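Local coordinates for manganese-dependent inorganic pyrophosphatase (Methanocaldococcus jannaschii, PDB 2EB0), which catalyses the hydrolysis of diphosphate to two phosphates as a manganese-dependent family II inorganic pyrophosphatase, at residues D11-A16 with I86-V91; D66-S71 with I99-K104; I15-V20 with G107-V112; G6-D11 with S73-E78; R2-H7 with I19-F24. One frame throughout, in Å; residues are numbered along the deposited sequence.

Interaction 1 (D11-A16 with I86-V91); sequences DTDSIA and IDHHKV. With MN (manganese (II) ion), chain E; MN (manganese (II) ion), chain F.
The carboxylate of Asp13 and the imidazole of His88 are turned 76° against each other, with Asp13 OD1 standing obliquely to the ring, 3.3 Å from His88 NE2. The two side chains approach from opposite directions and, without bonding directly, occupy neighbouring positions on one manganese ion (chain E), Asp13 OD1 at 2.1 Å and His88 NE2 at 2.3 Å. The other ring nitrogen, His88 ND1, is hydrogen-bonded to Val106. Beside them the His89 ring presents its edge to Asp87: His89 ND1 gives a nearly straight bond of 2.6 Å to Asp87 OD2, in the ring plane and on the syn side of the carboxylate. The same oxygen accepts from His88 N, which comes from above the carboxylate plane, so Asp87 probably steadies His88 from the second shell. Asp11 has a double task: OD2 binds the other manganese (chain F) at 2.3 Å, while OD1 accepts from Ser14 N at 2.9 Å as an N-cap. Asp66 and Asp147 complete the first ion's protein ligands, and Thr109 N donates to Asp13 OD1. The site lies between the N-terminus of helix 12-25 and the end of strand 81-87, bordered by helices 109-118, 134-148 and 293-306.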
# COMPACT_ATOMS: atom_id res chain seq x y z
N ASP B 11 -20.91 -1.57 2.67
CA ASP B 11 -21.38 -1.45 4.05
C ASP B 11 -21.36 0.04 4.31
O ASP B 11 -20.99 0.83 3.43
CB ASP B 11 -20.46 -2.18 5.02
CG ASP B 11 -19.01 -1.85 4.80
OD1 ASP B 11 -18.71 -0.77 4.25
OD2 ASP B 11 -18.16 -2.68 5.19
N THR B 12 -21.74 0.44 5.52
CA THR B 12 -21.78 1.85 5.87
C THR B 12 -20.45 2.56 5.72
O THR B 12 -20.42 3.72 5.30
CB THR B 12 -22.29 2.03 7.30
OG1 THR B 12 -23.65 1.58 7.36
CG2 THR B 12 -22.22 3.50 7.72
N ASP B 13 -19.35 1.90 6.08
CA ASP B 13 -18.03 2.53 5.96
C ASP B 13 -17.78 2.89 4.50
O ASP B 13 -17.40 4.01 4.20
CB ASP B 13 -16.91 1.59 6.45
CG ASP B 13 -15.57 2.30 6.61
OD1 ASP B 13 -14.52 1.63 6.58
OD2 ASP B 13 -15.55 3.54 6.76
N SER B 14 -18.00 1.93 3.61
CA SER B 14 -17.82 2.14 2.18
C SER B 14 -18.65 3.30 1.61
O SER B 14 -18.17 4.05 0.77
CB SER B 14 -18.18 0.87 1.41
OG SER B 14 -17.03 0.09 1.13
N ILE B 15 -19.89 3.42 2.08
CA ILE B 15 -20.80 4.46 1.61
C ILE B 15 -20.42 5.83 2.17
O ILE B 15 -20.22 6.77 1.41
CB ILE B 15 -22.26 4.12 1.98
CG1 ILE B 15 -22.68 2.84 1.23
CG2 ILE B 15 -23.20 5.27 1.64
CD1 ILE B 15 -22.70 2.98 -0.28
N ALA B 16 -20.32 5.92 3.49
CA ALA B 16 -19.96 7.16 4.16
C ALA B 16 -18.60 7.68 3.70
O ALA B 16 -18.45 8.86 3.39
CB ALA B 16 -19.95 6.95 5.68
N ILE B 86 -7.61 4.86 -0.36
CA ILE B 86 -7.69 5.25 1.04
C ILE B 86 -8.41 4.08 1.70
O ILE B 86 -9.61 3.88 1.48
CB ILE B 86 -8.49 6.54 1.20
CG1 ILE B 86 -7.86 7.63 0.32
CG2 ILE B 86 -8.50 6.97 2.67
CD1 ILE B 86 -6.43 7.98 0.70
N ASP B 87 -7.69 3.33 2.51
CA ASP B 87 -8.25 2.11 3.09
C ASP B 87 -7.74 1.75 4.49
O ASP B 87 -7.00 2.52 5.12
CB ASP B 87 -7.91 0.99 2.11
CG ASP B 87 -8.70 -0.26 2.34
OD1 ASP B 87 -8.31 -1.28 1.75
OD2 ASP B 87 -9.71 -0.23 3.08
N HIS B 88 -8.17 0.60 4.97
CA HIS B 88 -7.71 0.09 6.25
C HIS B 88 -7.68 -1.44 6.21
O HIS B 88 -7.74 -2.11 7.24
CB HIS B 88 -8.59 0.60 7.41
CG HIS B 88 -9.98 0.06 7.42
ND1 HIS B 88 -10.53 -0.55 8.54
CD2 HIS B 88 -10.97 0.10 6.50
CE1 HIS B 88 -11.79 -0.86 8.29
NE2 HIS B 88 -12.08 -0.48 7.06
N HIS B 89 -7.57 -1.98 5.01
CA HIS B 89 -7.47 -3.42 4.83
C HIS B 89 -6.05 -3.70 4.38
O HIS B 89 -5.26 -2.77 4.20
CB HIS B 89 -8.44 -3.92 3.75
CG HIS B 89 -9.88 -3.72 4.10
ND1 HIS B 89 -10.53 -2.52 3.94
CD2 HIS B 89 -10.80 -4.57 4.63
CE1 HIS B 89 -11.78 -2.63 4.36
NE2 HIS B 89 -11.97 -3.87 4.79
N LYS B 90 -5.72 -4.97 4.22
CA LYS B 90 -4.40 -5.39 3.77
C LYS B 90 -4.25 -4.90 2.33
O LYS B 90 -5.23 -4.58 1.67
CB LYS B 90 -4.31 -6.91 3.77
CG LYS B 90 -5.20 -7.57 2.72
CD LYS B 90 -5.41 -9.04 3.02
CE LYS B 90 -6.12 -9.76 1.88
NZ LYS B 90 -5.25 -9.88 0.67
N VAL B 91 -3.01 -4.84 1.83
CA VAL B 91 -2.81 -4.43 0.45
C VAL B 91 -3.11 -5.65 -0.43
O VAL B 91 -2.52 -6.72 -0.25
CB VAL B 91 -1.36 -3.98 0.18
CG1 VAL B 91 -1.20 -3.66 -1.29
CG2 VAL B 91 -1.04 -2.75 1.03
MN MN E . -14.33 -0.50 6.41
MN MN F . -16.22 -2.16 4.14

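Interaction 2 (D66-S71 with I99-K104); sequences DHSEKS and ILYYAK. With MN (manganese (II) ion), chain F; MN (manganese (II) ion), chain E.
Segment 99-104 reaches 66-71 through the phenol of Tyr101, which meets the hydroxyl of Ser68. In sequence order, Ile99 first rests on Leu82 and Leu100 on Ala84, both on the adjoining strand 81-87. Tyr101 follows, its CG anti to the backbone N (chi1 -164°), a torsion that carries the long ring across to the loop. There Ser68 OG donates to Tyr101 OH over 2.9 Å, lying at the ring edge near its plane, and Ser68 CB comes within 3.4 Å of the same Tyr101 OH. A second bond, from Gly92 N, holds Ser68 OG, so a small hydroxyl suits this buried spot. A phenylalanine in place of Tyr101 would probably leave the Ser68 hydroxyl without its acceptor and freer to turn. Tyr102 then packs on Ile86 and Val112, and Ala103 CB touches the edge of the Tyr101 ring. Two residues before Ser68, Asp66 bridges the two metals: its OD1 binds one manganese (chain F) at 2.2 Å and its OD2 the other (chain E) at 2.3 Å. Within the chain, strand 100-103 is the outermost of the parallel sheet, beside strand 81-87 and under helix 109-118, but Tyr101, Tyr102 and Ala103 form an antiparallel ladder with a strand of the second subunit, so the sheet continues across the dimer.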
# COMPACT_ATOMS: atom_id res chain seq x y z
N ASP B 66 -11.96 2.00 1.25
CA ASP B 66 -12.40 0.82 1.96
C ASP B 66 -12.13 -0.53 1.33
O ASP B 66 -12.77 -1.51 1.70
CB ASP B 66 -13.89 0.93 2.23
CG ASP B 66 -14.30 0.17 3.46
OD1 ASP B 66 -15.48 -0.22 3.54
OD2 ASP B 66 -13.45 -0.02 4.35
N HIS B 67 -11.22 -0.59 0.36
CA HIS B 67 -10.89 -1.86 -0.25
C HIS B 67 -9.68 -1.74 -1.17
O HIS B 67 -9.38 -0.67 -1.71
CB HIS B 67 -12.09 -2.45 -1.01
CG HIS B 67 -12.40 -1.80 -2.32
ND1 HIS B 67 -12.88 -0.51 -2.43
CD2 HIS B 67 -12.33 -2.28 -3.59
CE1 HIS B 67 -13.09 -0.23 -3.70
NE2 HIS B 67 -12.77 -1.29 -4.43
N SER B 68 -8.97 -2.85 -1.30
CA SER B 68 -7.77 -2.93 -2.11
C SER B 68 -7.72 -4.33 -2.70
O SER B 68 -6.67 -4.96 -2.75
CB SER B 68 -6.54 -2.69 -1.23
OG SER B 68 -5.35 -2.76 -1.98
N GLU B 69 -8.87 -4.81 -3.15
CA GLU B 69 -8.96 -6.14 -3.73
C GLU B 69 -9.71 -6.08 -5.06
O GLU B 69 -10.84 -5.59 -5.13
CB GLU B 69 -9.68 -7.09 -2.77
CG GLU B 69 -9.68 -8.54 -3.22
CD GLU B 69 -8.38 -9.27 -2.90
OE1 GLU B 69 -8.13 -10.34 -3.50
OE2 GLU B 69 -7.61 -8.78 -2.04
N LYS B 70 -9.07 -6.59 -6.11
CA LYS B 70 -9.67 -6.61 -7.43
C LYS B 70 -11.07 -7.24 -7.42
O LYS B 70 -12.03 -6.66 -7.93
CB LYS B 70 -8.76 -7.38 -8.40
CG LYS B 70 -9.35 -7.61 -9.78
CD LYS B 70 -9.57 -6.31 -10.53
CE LYS B 70 -10.15 -6.56 -11.91
NZ LYS B 70 -10.29 -5.30 -12.69
N SER B 71 -11.20 -8.43 -6.84
CA SER B 71 -12.49 -9.10 -6.81
C SER B 71 -13.58 -8.42 -5.99
O SER B 71 -14.70 -8.93 -5.91
CB SER B 71 -12.31 -10.56 -6.36
OG SER B 71 -11.37 -10.66 -5.31
N ILE B 99 0.98 5.77 -7.21
CA ILE B 99 -0.34 6.27 -6.87
C ILE B 99 -0.38 6.79 -5.45
O ILE B 99 0.50 6.46 -4.65
CB ILE B 99 -1.35 5.11 -7.04
CG1 ILE B 99 -1.98 5.18 -8.42
CG2 ILE B 99 -2.36 5.09 -5.91
CD1 ILE B 99 -2.74 3.93 -8.80
N LEU B 100 -1.37 7.62 -5.14
CA LEU B 100 -1.53 8.08 -3.77
C LEU B 100 -2.16 6.87 -3.08
O LEU B 100 -3.23 6.40 -3.48
CB LEU B 100 -2.48 9.27 -3.68
CG LEU B 100 -2.99 9.54 -2.26
CD1 LEU B 100 -1.86 10.02 -1.36
CD2 LEU B 100 -4.08 10.57 -2.32
N TYR B 101 -1.48 6.35 -2.07
CA TYR B 101 -2.00 5.20 -1.36
C TYR B 101 -1.89 5.49 0.12
O TYR B 101 -0.80 5.74 0.62
CB TYR B 101 -1.19 3.96 -1.71
CG TYR B 101 -1.87 2.67 -1.34
CD1 TYR B 101 -2.27 2.41 -0.03
CD2 TYR B 101 -2.13 1.70 -2.30
CE1 TYR B 101 -2.92 1.23 0.32
CE2 TYR B 101 -2.77 0.52 -1.97
CZ TYR B 101 -3.17 0.29 -0.66
OH TYR B 101 -3.80 -0.88 -0.33
N TYR B 102 -3.02 5.48 0.82
CA TYR B 102 -3.00 5.75 2.25
C TYR B 102 -3.90 4.80 3.02
O TYR B 102 -5.14 4.87 2.92
CB TYR B 102 -3.41 7.20 2.52
CG TYR B 102 -3.28 7.62 3.97
CD1 TYR B 102 -2.16 7.27 4.72
CD2 TYR B 102 -4.29 8.36 4.59
CE1 TYR B 102 -2.04 7.65 6.06
CE2 TYR B 102 -4.18 8.74 5.93
CZ TYR B 102 -3.06 8.38 6.65
OH TYR B 102 -2.95 8.75 7.97
N ALA B 103 -3.28 3.89 3.78
CA ALA B 103 -4.03 2.93 4.59
C ALA B 103 -3.44 2.80 6.00
O ALA B 103 -2.23 2.70 6.18
CB ALA B 103 -4.06 1.56 3.89
N LYS B 104 -4.31 2.82 7.01
CA LYS B 104 -3.88 2.68 8.40
C LYS B 104 -4.65 1.50 8.96
O LYS B 104 -5.83 1.34 8.70
CB LYS B 104 -4.21 3.93 9.22
CG LYS B 104 -3.44 5.18 8.80
CD LYS B 104 -3.86 6.42 9.59
CE LYS B 104 -3.02 6.66 10.85
NZ LYS B 104 -3.33 5.74 11.97
MN MN F . -16.22 -2.16 4.14
MN MN E . -14.33 -0.50 6.41

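Interaction 3 (I15-V20 with G107-V112); sequences IASAIV and GSTATV
Ser17, midway along helix 12-25, points at Thr109 and Ala110 in the first turn of helix 109-118, a close helix-to-helix contact in the alpha/beta DHH domain. The backbones come near because the residues are small: Ser17 CA and Ala110 CA are 5.5 Å apart. Thr109 also directs its side chain toward helix 12-25, and its CG2, anti to the backbone N, lies 3.8 Å from Ser17 CB. Ser17 OG nestles against the threonine branch point, 3.4 Å from Thr109 CB, while the methyl of Ala110 lies alongside the same oxygen, Ala110 CB to Ser17 OG being 4.1 Å. Ala110 N also lies close to Ser17 OG, but at too poor an angle to bond; it donates to Asp13 OD2 instead. The polar ends look elsewhere: Ser17 OG bonds to Asp13 OD2, one helical turn back, and Thr109 OG1 to Asp66 OD2. A threonine suits this place because its branches divide the work, the methyl packing on Ser17 and the hydroxyl bonding to the metal ligand Asp66. Just before the helix, at its N-cap position, Ser108 OG donates to Thr111 OG1 over 3.0 Å.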
# COMPACT_ATOMS: atom_id res chain seq x y z
N ILE B 15 -19.89 3.42 2.08
CA ILE B 15 -20.80 4.46 1.61
C ILE B 15 -20.42 5.83 2.17
O ILE B 15 -20.22 6.77 1.41
CB ILE B 15 -22.26 4.12 1.98
CG1 ILE B 15 -22.68 2.84 1.23
CG2 ILE B 15 -23.20 5.27 1.64
CD1 ILE B 15 -22.70 2.98 -0.28
N ALA B 16 -20.32 5.92 3.49
CA ALA B 16 -19.96 7.16 4.16
C ALA B 16 -18.60 7.68 3.70
O ALA B 16 -18.45 8.86 3.39
CB ALA B 16 -19.95 6.95 5.68
N SER B 17 -17.60 6.80 3.67
CA SER B 17 -16.26 7.22 3.24
C SER B 17 -16.24 7.72 1.80
O SER B 17 -15.46 8.60 1.46
CB SER B 17 -15.27 6.07 3.40
OG SER B 17 -15.06 5.78 4.77
N ALA B 18 -17.09 7.15 0.95
CA ALA B 18 -17.15 7.58 -0.45
C ALA B 18 -17.75 8.97 -0.54
O ALA B 18 -17.25 9.84 -1.25
CB ALA B 18 -18.00 6.60 -1.26
N ILE B 19 -18.84 9.17 0.19
CA ILE B 19 -19.55 10.45 0.20
C ILE B 19 -18.68 11.57 0.78
O ILE B 19 -18.50 12.61 0.16
CB ILE B 19 -20.88 10.33 1.01
CG1 ILE B 19 -21.91 9.58 0.18
CG2 ILE B 19 -21.40 11.70 1.40
CD1 ILE B 19 -23.16 9.22 0.94
N VAL B 20 -18.14 11.34 1.97
CA VAL B 20 -17.33 12.34 2.65
C VAL B 20 -16.04 12.67 1.90
O VAL B 20 -15.71 13.85 1.75
CB VAL B 20 -17.03 11.88 4.10
CG1 VAL B 20 -16.25 12.95 4.85
CG2 VAL B 20 -18.35 11.59 4.81
N GLY B 107 -9.94 0.88 12.85
CA GLY B 107 -11.26 0.29 12.76
C GLY B 107 -12.06 0.57 11.50
O GLY B 107 -12.91 -0.23 11.13
N SER B 108 -11.79 1.69 10.84
CA SER B 108 -12.55 2.01 9.64
C SER B 108 -11.88 3.04 8.77
O SER B 108 -11.02 3.80 9.22
CB SER B 108 -13.93 2.54 10.01
OG SER B 108 -13.84 3.87 10.50
N THR B 109 -12.31 3.07 7.51
CA THR B 109 -11.78 4.04 6.56
C THR B 109 -12.20 5.44 7.03
O THR B 109 -11.46 6.41 6.84
CB THR B 109 -12.34 3.78 5.15
OG1 THR B 109 -12.00 2.44 4.75
CG2 THR B 109 -11.76 4.78 4.16
N ALA B 110 -13.36 5.51 7.67
CA ALA B 110 -13.89 6.78 8.17
C ALA B 110 -12.93 7.38 9.21
O ALA B 110 -12.71 8.59 9.23
CB ALA B 110 -15.27 6.56 8.79
N THR B 111 -12.35 6.53 10.06
CA THR B 111 -11.40 6.96 11.07
C THR B 111 -10.20 7.64 10.41
O THR B 111 -9.77 8.71 10.86
CB THR B 111 -10.89 5.77 11.90
OG1 THR B 111 -11.99 5.14 12.55
CG2 THR B 111 -9.89 6.22 12.97
N VAL B 112 -9.67 7.03 9.36
CA VAL B 112 -8.53 7.58 8.64
C VAL B 112 -8.83 8.98 8.10
O VAL B 112 -8.02 9.90 8.21
CB VAL B 112 -8.17 6.70 7.43
CG1 VAL B 112 -6.97 7.30 6.69
CG2 VAL B 112 -7.87 5.30 7.88

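Interaction 4 (G6-D11 with S73-E78); sequences GHKNPD and SFDDLE. With MN (manganese (II) ion), chain F.
Lys8, in the irregular loop 6-11, reaches across to the type I beta turn Phe74-Leu77 and the residue before it. Its chain runs out extended beyond CG, bringing Lys8 CE to 2.9 Å from the backbone oxygen Ser73 O. At the tip Lys8 NZ makes a salt bridge of 2.7 Å with Asp75 OD1, the two side chains crossing at about a right angle. The ammonium approaches from above the carboxylate plane, 40° out of it. A water accepts from Lys8 NZ at 2.9 Å and also bonds to Ser73 O. Lysine suits the place because its long chain spans the gap between two loops and still delivers a charge. At its other end, Lys8 O accepts from His7 ND1 at 2.7 Å, which helps fix the imidazole's rotation. His7 NE2 is thereby presented to manganese (chain F) at 2.4 Å, beside Asp11 and Asp66. Loop 6-11, between strand 2-5 and helix 12-25, thus supplies two of the three protein ligands of this ion in the family II pyrophosphatase dimetal site.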
# COMPACT_ATOMS: atom_id res chain seq x y z
N GLY B 6 -16.59 2.72 -3.06
CA GLY B 6 -16.32 1.69 -2.08
C GLY B 6 -16.38 0.35 -2.79
O GLY B 6 -16.42 0.29 -4.02
N HIS B 7 -16.41 -0.73 -2.02
CA HIS B 7 -16.42 -2.07 -2.60
C HIS B 7 -17.81 -2.66 -2.87
O HIS B 7 -18.84 -2.13 -2.42
CB HIS B 7 -15.65 -3.01 -1.67
CG HIS B 7 -16.18 -3.05 -0.27
ND1 HIS B 7 -17.45 -3.48 0.04
CD2 HIS B 7 -15.60 -2.70 0.91
CE1 HIS B 7 -17.63 -3.39 1.35
NE2 HIS B 7 -16.53 -2.93 1.90
N LYS B 8 -17.82 -3.77 -3.61
CA LYS B 8 -19.06 -4.46 -3.91
C LYS B 8 -19.70 -4.87 -2.58
O LYS B 8 -19.00 -5.06 -1.59
CB LYS B 8 -18.76 -5.68 -4.77
CG LYS B 8 -18.31 -5.32 -6.18
CD LYS B 8 -17.90 -6.55 -6.95
CE LYS B 8 -17.64 -6.23 -8.42
NZ LYS B 8 -17.17 -7.43 -9.17
N ASN B 9 -21.03 -5.00 -2.57
CA ASN B 9 -21.77 -5.33 -1.35
C ASN B 9 -21.34 -4.32 -0.28
O ASN B 9 -20.87 -4.68 0.79
CB ASN B 9 -21.45 -6.75 -0.87
CG ASN B 9 -21.93 -7.81 -1.85
OD1 ASN B 9 -22.94 -7.64 -2.53
ND2 ASN B 9 -21.21 -8.92 -1.92
N PRO B 10 -21.52 -3.03 -0.58
CA PRO B 10 -21.17 -1.91 0.29
C PRO B 10 -21.75 -1.91 1.70
O PRO B 10 -22.92 -2.22 1.91
CB PRO B 10 -21.63 -0.69 -0.51
CG PRO B 10 -22.84 -1.21 -1.22
CD PRO B 10 -22.34 -2.55 -1.72
N ASP B 11 -20.91 -1.57 2.67
CA ASP B 11 -21.38 -1.45 4.05
C ASP B 11 -21.36 0.04 4.31
O ASP B 11 -20.99 0.83 3.43
CB ASP B 11 -20.46 -2.18 5.02
CG ASP B 11 -19.01 -1.85 4.80
OD1 ASP B 11 -18.71 -0.77 4.25
OD2 ASP B 11 -18.16 -2.68 5.19
N SER B 73 -13.82 -4.87 -6.32
CA SER B 73 -13.92 -3.59 -7.00
C SER B 73 -14.51 -3.79 -8.40
O SER B 73 -15.10 -4.84 -8.68
CB SER B 73 -12.53 -2.96 -7.09
OG SER B 73 -12.58 -1.57 -7.38
N PHE B 74 -14.37 -2.79 -9.27
CA PHE B 74 -14.89 -2.88 -10.64
C PHE B 74 -14.29 -4.10 -11.33
O PHE B 74 -13.12 -4.41 -11.14
CB PHE B 74 -14.48 -1.67 -11.50
CG PHE B 74 -14.97 -0.35 -10.99
CD1 PHE B 74 -14.26 0.34 -10.01
CD2 PHE B 74 -16.10 0.24 -11.54
CE1 PHE B 74 -14.67 1.61 -9.60
CE2 PHE B 74 -16.52 1.50 -11.13
CZ PHE B 74 -15.80 2.19 -10.16
N ASP B 75 -15.10 -4.77 -12.15
CA ASP B 75 -14.62 -5.94 -12.88
C ASP B 75 -13.58 -5.48 -13.89
O ASP B 75 -12.68 -6.23 -14.26
CB ASP B 75 -15.78 -6.60 -13.63
CG ASP B 75 -16.92 -6.99 -12.71
OD1 ASP B 75 -16.69 -7.79 -11.78
OD2 ASP B 75 -18.04 -6.48 -12.92
N ASP B 76 -13.70 -4.22 -14.31
CA ASP B 76 -12.79 -3.62 -15.28
C ASP B 76 -12.00 -2.46 -14.67
O ASP B 76 -11.82 -1.43 -15.31
CB ASP B 76 -13.58 -3.10 -16.48
CG ASP B 76 -14.66 -2.09 -16.08
OD1 ASP B 76 -15.23 -1.45 -16.99
OD2 ASP B 76 -14.94 -1.94 -14.87
N LEU B 77 -11.55 -2.64 -13.43
CA LEU B 77 -10.79 -1.60 -12.74
C LEU B 77 -9.65 -1.12 -13.64
O LEU B 77 -9.43 0.08 -13.80
CB LEU B 77 -10.19 -2.15 -11.44
CG LEU B 77 -10.05 -1.21 -10.23
CD1 LEU B 77 -9.05 -1.84 -9.26
CD2 LEU B 77 -9.58 0.18 -10.65
N GLU B 78 -8.95 -2.09 -14.23
CA GLU B 78 -7.83 -1.85 -15.13
C GLU B 78 -8.08 -0.80 -16.20
O GLU B 78 -7.21 0.02 -16.50
CB GLU B 78 -7.44 -3.16 -15.81
CG GLU B 78 -8.63 -3.87 -16.43
CD GLU B 78 -8.24 -4.84 -17.51
OE1 GLU B 78 -7.45 -5.77 -17.24
OE2 GLU B 78 -8.73 -4.68 -18.65
MN MN F . -16.22 -2.16 4.14
O HOH W 1 -14.31 -7.59 -9.85

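Interaction 5 (R2-H7 with I19-F24); sequences RYVVGH and IVLAYF. With MN (manganese (II) ion), chain F.
Val4 faces helix 12-25 with both methyl groups, one set against Leu21 and the other against Ala22. Val4 CG1, anti to the backbone N (chi1 177°), lies 4.0 Å from Leu21 CB and 4.1 Å from Leu21 CD2. Val4 CG2 rests on the helix backbone itself, 3.8 Å from Ala22 CA, with the methyl carbon Ala22 CB at 4.0 Å from it. Alanine lets the helix come down close, Val4 CA and Ala22 CA being 5.7 Å apart, while the valine and leucine side chains cross at about a right angle. Cutting Val4 back to an alanine removes both methyls and is likely to open a gap beneath Leu21 and Ala22, with the helix less firmly seated. Further out, Ile63 and Val65 of strand 61-65 flank Val4, and Leu21 also touches Val65 and Ile86, so the leucine spreads over several strands. Backbone hydrogen bonds between Val4 and Tyr28 and between Val5 and Ile63 tie strand 2-5 to its neighbours on both sides. The strand leads through Gly6 into His7, a manganese ligand. Strand 2-5, helix 12-25 and strand 28-31 form a beta-alpha-beta unit, and Val4 packs the connecting helix on the parallel sheet of this Rossmann-like domain.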
# COMPACT_ATOMS: atom_id res chain seq x y z
N ARG B 2 -14.14 12.04 -12.20
CA ARG B 2 -13.51 11.49 -10.99
C ARG B 2 -14.55 11.00 -9.97
O ARG B 2 -15.42 11.74 -9.55
CB ARG B 2 -12.61 12.56 -10.36
CG ARG B 2 -11.70 12.03 -9.27
CD ARG B 2 -10.96 13.17 -8.58
NE ARG B 2 -10.11 13.92 -9.50
CZ ARG B 2 -9.06 13.42 -10.13
NH1 ARG B 2 -8.72 12.15 -9.96
NH2 ARG B 2 -8.33 14.19 -10.94
N TYR B 3 -14.43 9.73 -9.58
CA TYR B 3 -15.34 9.09 -8.64
C TYR B 3 -14.63 8.45 -7.45
O TYR B 3 -13.55 7.87 -7.60
CB TYR B 3 -16.12 7.98 -9.35
CG TYR B 3 -17.03 8.44 -10.47
CD1 TYR B 3 -18.34 8.82 -10.20
CD2 TYR B 3 -16.58 8.50 -11.79
CE1 TYR B 3 -19.19 9.24 -11.21
CE2 TYR B 3 -17.42 8.92 -12.81
CZ TYR B 3 -18.73 9.29 -12.52
OH TYR B 3 -19.57 9.73 -13.51
N VAL B 4 -15.25 8.55 -6.28
CA VAL B 4 -14.74 7.92 -5.07
C VAL B 4 -15.70 6.74 -4.86
O VAL B 4 -16.91 6.95 -4.71
CB VAL B 4 -14.81 8.87 -3.84
CG1 VAL B 4 -14.33 8.14 -2.58
CG2 VAL B 4 -13.96 10.11 -4.09
N VAL B 5 -15.19 5.52 -4.88
CA VAL B 5 -16.06 4.35 -4.74
C VAL B 5 -15.61 3.33 -3.72
O VAL B 5 -14.41 3.09 -3.53
CB VAL B 5 -16.22 3.60 -6.08
CG1 VAL B 5 -17.53 2.83 -6.07
CG2 VAL B 5 -16.17 4.56 -7.24
N GLY B 6 -16.59 2.72 -3.06
CA GLY B 6 -16.32 1.69 -2.08
C GLY B 6 -16.38 0.35 -2.79
O GLY B 6 -16.42 0.29 -4.02
N HIS B 7 -16.41 -0.73 -2.02
CA HIS B 7 -16.42 -2.07 -2.60
C HIS B 7 -17.81 -2.66 -2.87
O HIS B 7 -18.84 -2.13 -2.42
CB HIS B 7 -15.65 -3.01 -1.67
CG HIS B 7 -16.18 -3.05 -0.27
ND1 HIS B 7 -17.45 -3.48 0.04
CD2 HIS B 7 -15.60 -2.70 0.91
CE1 HIS B 7 -17.63 -3.39 1.35
NE2 HIS B 7 -16.53 -2.93 1.90
N ILE B 19 -18.84 9.17 0.19
CA ILE B 19 -19.55 10.45 0.20
C ILE B 19 -18.68 11.57 0.78
O ILE B 19 -18.50 12.61 0.16
CB ILE B 19 -20.88 10.33 1.01
CG1 ILE B 19 -21.91 9.58 0.18
CG2 ILE B 19 -21.40 11.70 1.40
CD1 ILE B 19 -23.16 9.22 0.94
N VAL B 20 -18.14 11.34 1.97
CA VAL B 20 -17.33 12.34 2.65
C VAL B 20 -16.04 12.67 1.90
O VAL B 20 -15.71 13.85 1.75
CB VAL B 20 -17.03 11.88 4.10
CG1 VAL B 20 -16.25 12.95 4.85
CG2 VAL B 20 -18.35 11.59 4.81
N LEU B 21 -15.34 11.67 1.39
CA LEU B 21 -14.10 11.95 0.67
C LEU B 21 -14.42 12.68 -0.63
O LEU B 21 -13.71 13.61 -1.02
CB LEU B 21 -13.33 10.66 0.38
CG LEU B 21 -11.91 10.85 -0.18
CD1 LEU B 21 -11.11 11.78 0.72
CD2 LEU B 21 -11.21 9.50 -0.30
N ALA B 22 -15.51 12.28 -1.29
CA ALA B 22 -15.92 12.93 -2.53
C ALA B 22 -16.20 14.40 -2.25
O ALA B 22 -15.89 15.27 -3.06
CB ALA B 22 -17.16 12.26 -3.08
N TYR B 23 -16.81 14.67 -1.10
CA TYR B 23 -17.11 16.04 -0.70
C TYR B 23 -15.82 16.85 -0.56
O TYR B 23 -15.74 17.98 -1.03
CB TYR B 23 -17.86 16.03 0.64
CG TYR B 23 -17.87 17.35 1.38
CD1 TYR B 23 -18.74 18.37 1.02
CD2 TYR B 23 -17.02 17.56 2.46
CE1 TYR B 23 -18.77 19.59 1.72
CE2 TYR B 23 -17.03 18.76 3.17
CZ TYR B 23 -17.91 19.77 2.79
OH TYR B 23 -17.91 20.96 3.50
N PHE B 24 -14.82 16.27 0.10
CA PHE B 24 -13.54 16.93 0.30
C PHE B 24 -12.72 17.04 -0.98
O PHE B 24 -12.02 18.03 -1.20
CB PHE B 24 -12.71 16.19 1.36
CG PHE B 24 -13.18 16.41 2.77
CD1 PHE B 24 -13.53 15.33 3.57
CD2 PHE B 24 -13.25 17.69 3.30
CE1 PHE B 24 -13.93 15.52 4.88
CE2 PHE B 24 -13.66 17.89 4.62
CZ PHE B 24 -13.99 16.80 5.40
MN MN F . -16.22 -2.16 4.14

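In the fold
All five contacts lie in the DHH domain, whose six parallel strands follow the Rossmann-like order 3-2-1-4-5-6. Helix 12-25 runs through three of them: its start serves interaction 1, its middle interaction 3 and its later turns interaction 5, whose centre is about 11 Å from that of interaction 1. Strands 81-87 and 100-103, neighbours in the parallel array, bring in interactions 1 and 2, their centres about 8 Å apart. Interaction 4 joins the loops following strands 2-5 and 61-65. Along the chain, interaction 5 closes before interaction 2 opens, whereas interactions 1, 2 and 4 interleave. Metal ligands distant in sequence are thus gathered at one end of the strands around two manganese ions.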